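Local coordinates for DNA repair protein RAD14 (Saccharomyces cerevisiae, PDB 5A3D) that binds damaged DNA, as two monomers on kinked DNA in the case of its isolated DNA-binding domain, and is required for the incision step of nucleotide excision repair, at residues B[40-45]-B[77-82]; B[49-54]-B[84-89]; B[2-7]-B[23-28]. One frame throughout, in Å; residues are numbered along the deposited sequence.

Contact 1 (B[40-45]-B[77-82]). With nucleotides of chain D.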
# COMPACT_ATOMS: atom_id res chain seq x y z
N LEU B 40 23.44 0.22 -2.95
CA LEU B 40 22.76 0.02 -1.68
C LEU B 40 21.47 -0.70 -2.01
O LEU B 40 20.76 -0.38 -2.97
CB LEU B 40 22.37 1.37 -1.10
CG LEU B 40 23.52 2.34 -0.78
CD1 LEU B 40 22.92 3.63 -0.22
CD2 LEU B 40 24.37 1.65 0.22
N THR B 41 21.14 -1.66 -1.20
CA THR B 41 19.84 -2.29 -1.36
C THR B 41 18.74 -1.34 -0.96
O THR B 41 18.91 -0.34 -0.27
CB THR B 41 19.75 -3.57 -0.52
OG1 THR B 41 19.72 -3.18 0.85
CG2 THR B 41 20.88 -4.51 -0.78
N LYS B 42 17.54 -1.72 -1.36
CA LYS B 42 16.37 -1.06 -0.94
C LYS B 42 16.25 -0.98 0.61
O LYS B 42 16.06 0.09 1.14
CB LYS B 42 15.16 -1.64 -1.59
CG LYS B 42 13.95 -0.66 -1.45
CD LYS B 42 12.76 -1.27 -1.98
CE LYS B 42 11.72 -0.23 -2.20
NZ LYS B 42 10.57 -0.95 -2.67
N THR B 43 16.56 -2.06 1.32
CA THR B 43 16.48 -2.08 2.75
C THR B 43 17.53 -1.12 3.36
O THR B 43 17.18 -0.42 4.31
CB THR B 43 16.67 -3.52 3.25
OG1 THR B 43 15.55 -4.26 2.68
CG2 THR B 43 16.61 -3.64 4.82
N GLU B 44 18.72 -1.09 2.77
CA GLU B 44 19.82 -0.20 3.23
C GLU B 44 19.42 1.25 3.03
O GLU B 44 19.77 2.05 3.90
CB GLU B 44 21.17 -0.43 2.50
CG GLU B 44 21.81 -1.74 2.87
CD GLU B 44 23.14 -2.02 2.10
OE1 GLU B 44 23.12 -2.20 0.91
OE2 GLU B 44 24.20 -2.07 2.73
N CYS B 45 18.81 1.56 1.91
CA CYS B 45 18.23 2.91 1.69
C CYS B 45 17.22 3.30 2.78
O CYS B 45 17.20 4.47 3.22
CB CYS B 45 17.67 3.11 0.35
SG CYS B 45 18.92 2.94 -0.96
N ARG B 77 12.41 -9.37 -6.11
CA ARG B 77 13.71 -8.99 -6.62
C ARG B 77 14.39 -7.93 -5.77
O ARG B 77 13.82 -6.99 -5.27
CB ARG B 77 13.65 -8.41 -8.04
CG ARG B 77 13.16 -9.40 -9.13
CD ARG B 77 13.07 -8.79 -10.56
NE ARG B 77 12.02 -7.77 -10.68
CZ ARG B 77 10.76 -7.99 -10.91
NH1 ARG B 77 10.23 -9.20 -11.13
NH2 ARG B 77 9.96 -6.94 -10.92
N MET B 78 15.69 -8.12 -5.70
CA MET B 78 16.55 -7.16 -5.02
C MET B 78 16.63 -5.91 -5.83
O MET B 78 16.71 -5.95 -7.07
CB MET B 78 17.93 -7.80 -4.83
CG MET B 78 18.90 -6.87 -4.11
SD MET B 78 20.41 -7.72 -3.52
CE MET B 78 21.11 -8.40 -5.03
N GLN B 79 16.68 -4.77 -5.15
CA GLN B 79 16.79 -3.43 -5.80
C GLN B 79 18.02 -2.66 -5.28
O GLN B 79 18.16 -2.54 -4.09
CB GLN B 79 15.51 -2.62 -5.60
CG GLN B 79 14.28 -3.33 -6.27
CD GLN B 79 12.97 -2.63 -5.99
OE1 GLN B 79 12.91 -1.66 -5.25
NE2 GLN B 79 11.90 -3.09 -6.65
N LEU B 80 18.88 -2.23 -6.18
CA LEU B 80 20.17 -1.62 -5.87
C LEU B 80 20.12 -0.17 -6.39
O LEU B 80 19.80 0.11 -7.56
CB LEU B 80 21.34 -2.38 -6.41
CG LEU B 80 21.46 -3.87 -5.95
CD1 LEU B 80 22.56 -4.55 -6.70
CD2 LEU B 80 21.72 -3.84 -4.48
N PHE B 81 20.48 0.70 -5.52
CA PHE B 81 20.45 2.19 -5.73
C PHE B 81 21.91 2.71 -5.56
O PHE B 81 22.65 2.12 -4.76
CB PHE B 81 19.55 2.87 -4.73
CG PHE B 81 18.14 2.45 -4.84
CD1 PHE B 81 17.73 1.27 -4.24
CD2 PHE B 81 17.20 3.21 -5.55
CE1 PHE B 81 16.38 0.89 -4.27
CE2 PHE B 81 15.86 2.77 -5.61
CZ PHE B 81 15.46 1.61 -4.97
N VAL B 82 22.25 3.76 -6.30
CA VAL B 82 23.64 4.32 -6.22
C VAL B 82 23.66 5.36 -5.08
O VAL B 82 22.78 6.26 -4.97
CB VAL B 82 24.28 4.81 -7.57
CG1 VAL B 82 23.65 6.06 -8.15
CG2 VAL B 82 25.80 4.97 -7.42
P DG D 3 16.28 -5.41 -1.00
OP1 DG D 3 16.48 -4.73 -2.31
OP2 DG D 3 16.50 -4.68 0.24
O5' DG D 3 14.80 -6.01 -0.97
C5' DG D 3 14.35 -6.85 -2.03
C4' DG D 3 12.84 -6.96 -1.98
O4' DG D 3 12.43 -7.81 -0.88
C3' DG D 3 12.08 -5.65 -1.80
O3' DG D 3 10.98 -5.94 -2.66
C2' DG D 3 11.81 -5.61 -0.30
C1' DG D 3 11.66 -7.08 0.06
N9 DG D 3 12.08 -7.51 1.40
C8 DG D 3 13.21 -7.13 2.09
N7 DG D 3 13.34 -7.75 3.23
C5 DG D 3 12.22 -8.57 3.30
C6 DG D 3 11.83 -9.48 4.30
O6 DG D 3 12.38 -9.73 5.37
N1 DG D 3 10.62 -10.09 3.99
C2 DG D 3 9.91 -9.89 2.83
N2 DG D 3 8.79 -10.61 2.68
N3 DG D 3 10.30 -9.08 1.86
C4 DG D 3 11.46 -8.46 2.16
P DA D 4 9.88 -4.81 -2.96
OP1 DA D 4 9.56 -4.87 -4.38
OP2 DA D 4 10.31 -3.59 -2.33
O5' DA D 4 8.58 -5.37 -2.24
C5' DA D 4 8.13 -6.66 -2.67
C4' DA D 4 6.82 -7.04 -2.04
O4' DA D 4 7.05 -7.46 -0.68
C3' DA D 4 5.76 -5.94 -1.96
O3' DA D 4 4.50 -6.56 -2.15
C2' DA D 4 5.98 -5.37 -0.56
C1' DA D 4 6.38 -6.60 0.23
N9 DA D 4 7.29 -6.39 1.34
C8 DA D 4 8.39 -5.57 1.37
N7 DA D 4 9.10 -5.67 2.46
C5 DA D 4 8.46 -6.66 3.19
C6 DA D 4 8.71 -7.21 4.45
N6 DA D 4 9.74 -6.85 5.21
N1 DA D 4 7.84 -8.14 4.91
C2 DA D 4 6.80 -8.49 4.15
N3 DA D 4 6.47 -8.05 2.93
C4 DA D 4 7.35 -7.13 2.50
O5' DG D 1 24.39 -12.38 1.35
C5' DG D 1 23.89 -11.57 0.26
C4' DG D 1 24.01 -10.11 0.62
O4' DG D 1 25.14 -9.36 0.10
C3' DG D 1 22.80 -9.18 0.71
O3' DG D 1 22.34 -9.03 2.08
C2' DG D 1 23.28 -7.87 0.09
C1' DG D 1 24.67 -8.15 -0.49
N9 DG D 1 24.66 -8.32 -1.94
C8 DG D 1 24.21 -9.40 -2.66
N7 DG D 1 24.30 -9.23 -3.95
C5 DG D 1 24.79 -7.94 -4.09
C6 DG D 1 25.10 -7.19 -5.26
O6 DG D 1 24.96 -7.52 -6.45
N1 DG D 1 25.61 -5.93 -4.94
C2 DG D 1 25.79 -5.45 -3.67
N2 DG D 1 26.31 -4.22 -3.57
N3 DG D 1 25.49 -6.13 -2.57
C4 DG D 1 25.02 -7.36 -2.85
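L40 and F81 form the hydrogen-bonded pair of an antiparallel bridge that joins edge strand 39-41 to the middle strand, 78-82, of the three-stranded sheet in this DNA-binding domain. L40 N reaches F81 O at 2.7 Å, and F81 N returns the bond to L40 O; both donors lie in the acceptor's carbonyl plane. The tight part is packed round the F81 ring. L40 O sits in the plane of this ring, at the edge, while C45 SG approaches obliquely, 4.6 Å from the centroid and 43° off the normal, a sulfur-aromatic contact. On the opposite face of the sheet, T41 CG2 meets L80 CD2 at 3.9 Å. T41 also opens helix 42-49 through a capping box: its OG1 accepts from E44 N, and its N donates to the anti lone pair of E44 OE1. Between the two segments the other end is looser, with a partly exposed Q79, and its polar groups turn to DNA of chain D. There the K42 N to Q79 O bond is weak, whereas Q79 N points almost straight (174°) at OP1 of DG3. Alongside Q79, K42 runs extended with CG anti to its backbone N (chi1 -164°), which carries NZ to 2.7 Å from OP2 of DA4.

Contact 2 (B[49-54]-B[84-89]). With nucleotides of chain C.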
# COMPACT_ATOMS: atom_id res chain seq x y z
N TYR B 49 19.09 6.05 5.22
CA TYR B 49 18.71 7.39 4.81
C TYR B 49 17.27 7.79 5.15
O TYR B 49 16.80 8.87 4.74
CB TYR B 49 18.97 7.56 3.30
CG TYR B 49 20.44 7.53 2.98
CD1 TYR B 49 21.25 8.62 3.25
CD2 TYR B 49 21.02 6.42 2.41
CE1 TYR B 49 22.61 8.60 2.93
CE2 TYR B 49 22.39 6.38 2.16
CZ TYR B 49 23.17 7.47 2.37
OH TYR B 49 24.54 7.46 2.09
N PHE B 50 16.58 6.88 5.80
CA PHE B 50 15.19 7.04 6.19
C PHE B 50 14.28 7.35 5.01
O PHE B 50 13.37 8.16 5.11
CB PHE B 50 15.10 8.04 7.32
CG PHE B 50 16.05 7.73 8.44
CD1 PHE B 50 15.97 6.54 9.15
CD2 PHE B 50 17.05 8.62 8.77
CE1 PHE B 50 16.86 6.25 10.17
CE2 PHE B 50 17.95 8.35 9.80
CZ PHE B 50 17.87 7.13 10.48
N LEU B 51 14.53 6.69 3.87
CA LEU B 51 13.69 6.94 2.68
C LEU B 51 12.57 5.97 2.76
O LEU B 51 12.75 4.88 3.29
CB LEU B 51 14.47 6.82 1.32
CG LEU B 51 15.67 7.80 1.27
CD1 LEU B 51 16.30 7.74 -0.12
CD2 LEU B 51 15.37 9.24 1.66
N THR B 52 11.42 6.34 2.20
CA THR B 52 10.21 5.44 2.23
C THR B 52 9.98 4.65 1.01
O THR B 52 10.58 4.91 -0.04
CB THR B 52 8.95 6.27 2.42
OG1 THR B 52 8.75 7.06 1.25
CG2 THR B 52 9.11 7.16 3.57
N ASP B 53 9.07 3.69 1.09
CA ASP B 53 8.69 2.97 -0.11
C ASP B 53 8.21 3.84 -1.23
O ASP B 53 8.68 3.61 -2.34
CB ASP B 53 7.68 1.80 0.12
CG ASP B 53 8.32 0.61 0.69
OD1 ASP B 53 9.45 0.28 0.31
OD2 ASP B 53 7.67 -0.03 1.55
N PRO B 54 7.32 4.83 -0.98
CA PRO B 54 6.88 5.68 -2.10
C PRO B 54 8.00 6.43 -2.81
O PRO B 54 8.02 6.51 -4.02
CB PRO B 54 5.86 6.61 -1.47
CG PRO B 54 5.32 5.79 -0.35
CD PRO B 54 6.47 5.04 0.21
N CYS B 84 25.29 8.02 -4.48
CA CYS B 84 25.28 9.47 -4.69
C CYS B 84 23.82 10.00 -4.92
O CYS B 84 23.51 11.07 -4.49
CB CYS B 84 26.23 9.88 -5.81
SG CYS B 84 25.95 9.12 -7.42
N GLU B 85 22.99 9.24 -5.62
CA GLU B 85 21.55 9.60 -5.83
C GLU B 85 20.72 9.60 -4.55
O GLU B 85 20.01 10.56 -4.19
CB GLU B 85 20.93 8.63 -6.82
CG GLU B 85 21.32 8.93 -8.22
CD GLU B 85 20.59 8.08 -9.26
OE1 GLU B 85 19.59 7.39 -8.94
OE2 GLU B 85 21.03 8.18 -10.46
N VAL B 86 20.84 8.47 -3.85
CA VAL B 86 20.21 8.24 -2.55
C VAL B 86 20.54 9.38 -1.54
O VAL B 86 19.66 9.92 -0.90
CB VAL B 86 20.64 6.84 -1.98
CG1 VAL B 86 19.96 6.62 -0.65
CG2 VAL B 86 20.09 5.78 -2.91
N GLU B 87 21.81 9.67 -1.41
CA GLU B 87 22.26 10.64 -0.47
C GLU B 87 21.78 12.04 -0.85
O GLU B 87 21.38 12.82 -0.00
CB GLU B 87 23.79 10.58 -0.40
CG GLU B 87 24.37 11.50 0.58
CD GLU B 87 25.88 11.29 0.65
OE1 GLU B 87 26.26 10.40 1.47
OE2 GLU B 87 26.58 12.00 -0.12
N ALA B 88 21.86 12.36 -2.12
CA ALA B 88 21.48 13.69 -2.62
C ALA B 88 20.02 13.95 -2.29
O ALA B 88 19.67 15.05 -1.88
CB ALA B 88 21.69 13.76 -4.11
N PHE B 89 19.16 12.96 -2.51
CA PHE B 89 17.73 13.05 -2.15
C PHE B 89 17.49 13.14 -0.63
O PHE B 89 16.68 13.93 -0.17
CB PHE B 89 16.97 11.83 -2.74
CG PHE B 89 15.48 11.91 -2.48
CD1 PHE B 89 14.64 12.67 -3.33
CD2 PHE B 89 14.94 11.38 -1.29
CE1 PHE B 89 13.29 12.78 -3.07
CE2 PHE B 89 13.59 11.53 -1.02
CZ PHE B 89 12.77 12.22 -1.90
P DA C 6 1.62 6.37 -0.06
OP1 DA C 6 2.31 6.31 -1.36
OP2 DA C 6 1.48 5.09 0.71
O5' DA C 6 2.30 7.42 0.92
C5' DA C 6 2.28 8.82 0.55
C4' DA C 6 2.21 9.74 1.75
O4' DA C 6 0.96 9.57 2.47
C3' DA C 6 3.33 9.60 2.79
O3' DA C 6 3.76 10.90 3.26
C2' DA C 6 2.67 8.77 3.88
C1' DA C 6 1.21 9.21 3.82
N9 DA C 6 0.25 8.18 4.19
C8 DA C 6 0.07 6.97 3.56
N7 DA C 6 -0.90 6.25 4.06
C5 DA C 6 -1.41 7.04 5.09
C6 DA C 6 -2.45 6.83 6.01
N6 DA C 6 -3.19 5.72 6.06
N1 DA C 6 -2.69 7.81 6.91
C2 DA C 6 -1.95 8.93 6.86
N3 DA C 6 -0.94 9.23 6.04
C4 DA C 6 -0.72 8.23 5.17
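The side chains of Y49 and V86 cross at about a right angle. Y49 CB starts loosely, 4.2 Å from V86 CG1; the approach tightens through CG and is closest at CD2, 3.2 Å from the same methyl, which comes in obliquely to the ring. CE2 stays near CG1 at 3.7 Å, while at the opposite ring carbon CE1 lies 4.0 Å from both CA and CB of E87, on the same side of the plane as V86. At the tip, OH makes a weak hydrogen bond to E87 OE1 at 3.5 Å, with ring and carboxylate planes 65° apart; its stronger polar partner is R83. The ring thus joins the C-terminal end of helix 42-49 to helix 83-94, within the XPA C-terminal family region. F50, just past helix 42-49, takes a positive phi of 56°, and the chain turns so that L51 also faces helix 83-94. L51 CD1 touches V86 CG1, and CD2 sits in the plane of the F89 ring, 3.7 Å from F89 CD2. F89 has CG anti to its backbone N (chi1 -177°), bringing that edge toward the leucine; F62 meets the same ring edge-to-face. P54 CG lies 3.2 Å from OP1 of DA6 in chain C.

Contact 3 (B[2-7]-B[23-28]). With ZN (zinc ion), chain F.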
# COMPACT_ATOMS: atom_id res chain seq x y z
N PRO B 2 35.86 9.60 -24.57
CA PRO B 2 35.39 10.18 -23.31
C PRO B 2 36.09 9.55 -22.07
O PRO B 2 36.23 8.33 -22.01
CB PRO B 2 33.88 9.91 -23.32
CG PRO B 2 33.69 8.82 -24.33
CD PRO B 2 34.80 8.92 -25.32
N LYS B 3 36.52 10.37 -21.10
CA LYS B 3 37.29 9.86 -19.96
C LYS B 3 36.48 9.86 -18.68
O LYS B 3 35.59 10.68 -18.46
CB LYS B 3 38.60 10.61 -19.75
CG LYS B 3 39.54 10.51 -20.98
CD LYS B 3 40.93 11.04 -20.68
CE LYS B 3 41.75 11.31 -21.96
NZ LYS B 3 41.93 10.18 -22.93
N CYS B 4 36.73 8.88 -17.87
CA CYS B 4 36.15 8.82 -16.50
C CYS B 4 36.24 10.12 -15.72
O CYS B 4 37.29 10.76 -15.66
CB CYS B 4 36.92 7.75 -15.75
SG CYS B 4 36.46 7.60 -14.02
N ILE B 5 35.13 10.53 -15.13
CA ILE B 5 35.06 11.82 -14.45
C ILE B 5 35.83 11.82 -13.11
O ILE B 5 36.04 12.84 -12.53
CB ILE B 5 33.58 12.26 -14.25
CG1 ILE B 5 32.87 11.32 -13.29
CG2 ILE B 5 32.91 12.27 -15.60
CD1 ILE B 5 31.34 11.32 -13.30
N GLU B 6 36.25 10.66 -12.61
CA GLU B 6 37.04 10.68 -11.40
C GLU B 6 38.53 10.74 -11.74
O GLU B 6 39.28 11.67 -11.31
CB GLU B 6 36.70 9.47 -10.55
CG GLU B 6 35.30 9.61 -10.04
CD GLU B 6 35.19 10.63 -8.89
OE1 GLU B 6 36.24 11.18 -8.42
OE2 GLU B 6 34.08 10.87 -8.47
N CYS B 7 38.98 9.76 -12.50
CA CYS B 7 40.40 9.66 -12.71
C CYS B 7 40.90 10.48 -13.91
O CYS B 7 42.06 10.85 -13.97
CB CYS B 7 40.81 8.17 -12.84
SG CYS B 7 40.27 7.21 -14.26
N LEU B 23 26.50 7.16 -15.29
CA LEU B 23 27.69 7.80 -14.68
C LEU B 23 28.88 7.38 -15.50
O LEU B 23 29.08 6.18 -15.70
CB LEU B 23 27.83 7.35 -13.24
CG LEU B 23 26.80 7.94 -12.26
CD1 LEU B 23 26.88 7.27 -10.88
CD2 LEU B 23 27.00 9.40 -12.13
N GLN B 24 29.58 8.35 -16.04
CA GLN B 24 30.84 8.09 -16.73
C GLN B 24 32.02 7.86 -15.75
O GLN B 24 32.84 8.80 -15.53
CB GLN B 24 31.15 9.24 -17.69
CG GLN B 24 30.17 9.29 -18.84
CD GLN B 24 30.93 9.24 -20.14
OE1 GLN B 24 31.41 10.29 -20.63
NE2 GLN B 24 31.12 8.00 -20.69
N VAL B 25 31.99 6.70 -15.10
CA VAL B 25 32.93 6.34 -14.00
C VAL B 25 33.43 4.93 -14.23
O VAL B 25 32.65 4.06 -14.60
CB VAL B 25 32.23 6.41 -12.62
CG1 VAL B 25 33.22 6.05 -11.52
CG2 VAL B 25 31.76 7.83 -12.43
N CYS B 26 34.74 4.76 -14.18
CA CYS B 26 35.34 3.45 -14.39
C CYS B 26 35.17 2.57 -13.14
O CYS B 26 34.94 3.06 -12.01
CB CYS B 26 36.85 3.56 -14.78
SG CYS B 26 37.96 4.04 -13.52
N LYS B 27 35.39 1.30 -13.30
CA LYS B 27 35.15 0.35 -12.24
C LYS B 27 36.16 0.61 -11.06
O LYS B 27 35.83 0.54 -9.90
CB LYS B 27 35.23 -1.10 -12.75
CG LYS B 27 34.91 -2.04 -11.60
CD LYS B 27 34.00 -3.25 -11.79
CE LYS B 27 33.95 -4.00 -13.13
NZ LYS B 27 33.27 -5.35 -12.93
N GLN B 28 37.40 0.92 -11.41
CA GLN B 28 38.42 1.11 -10.39
C GLN B 28 38.04 2.30 -9.46
O GLN B 28 38.10 2.22 -8.23
CB GLN B 28 39.79 1.24 -11.00
CG GLN B 28 40.94 1.64 -9.98
CD GLN B 28 42.34 1.47 -10.53
OE1 GLN B 28 42.56 1.18 -11.68
NE2 GLN B 28 43.32 1.71 -9.69
ZN ZN F . 38.33 6.31 -13.25
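C4, C7 and C26 bring their sulfurs to one zinc ion, at 2.4 Å for C4 SG and C7 SG and 2.3 Å for C26 SG; C29 supplies the fourth ligand of this Cys4 zinc finger. The three cysteines use different rotamers to get there. C4 holds SG anti to its backbone N (chi1 176°), whereas C7 and C26 both tuck theirs between the backbone N and the carbonyl carbon. From these starting points C4 SG and C26 SG converge to 3.9 Å across the metal. C4 SG is also an acceptor for backbone amides: C26 N points at it from the facing segment, 3.3 Å away and nearly straight at 166°, and E6 N from its own segment, with a longer, weak bond from C7 N. Farther from the metal, I5 N donates to Q24 O at 2.9 Å, approaching the oxygen almost in line with its carbonyl bond. That carbonyl belongs to the central residue of an inverse gamma turn. The I5 side chain lies against that carbonyl oxygen: CG1 occupies the same position between N and C as the sulfurs of C7 and C26, and CD1 reaches V25 CG2 at 3.6 Å, the two side chains crossing at about a right angle. At the exposed end of the segment, P2 CB rests against Q24 OE1. The N-H groups directed at C4 SG would probably offset part of the negative charge on a zinc-bound thiolate, which is consistent with the backbone of both segments steadying the site.

Contact 3 comes first along the chain, closing before the others open, and its centre lies about 22 Å from that of contact 1 and about 23 Å from that of contact 2. Contacts 1 and 2 have centres about 10 Å apart and interleave in sequence: strand 78-82 leads into helix 83-94, as helix 42-49 precedes helix 53-56. V86 CG2 ties them together, 3.5 Å from F81 CB and 3.6 Å from C45 SG, making one buried core from sheet and helices, with phosphates of DNA chains D and C near its edges. The zinc finger touches this core through L23, which packs against V82 and C84, joining a metal-organised module to the DNA-contacting one.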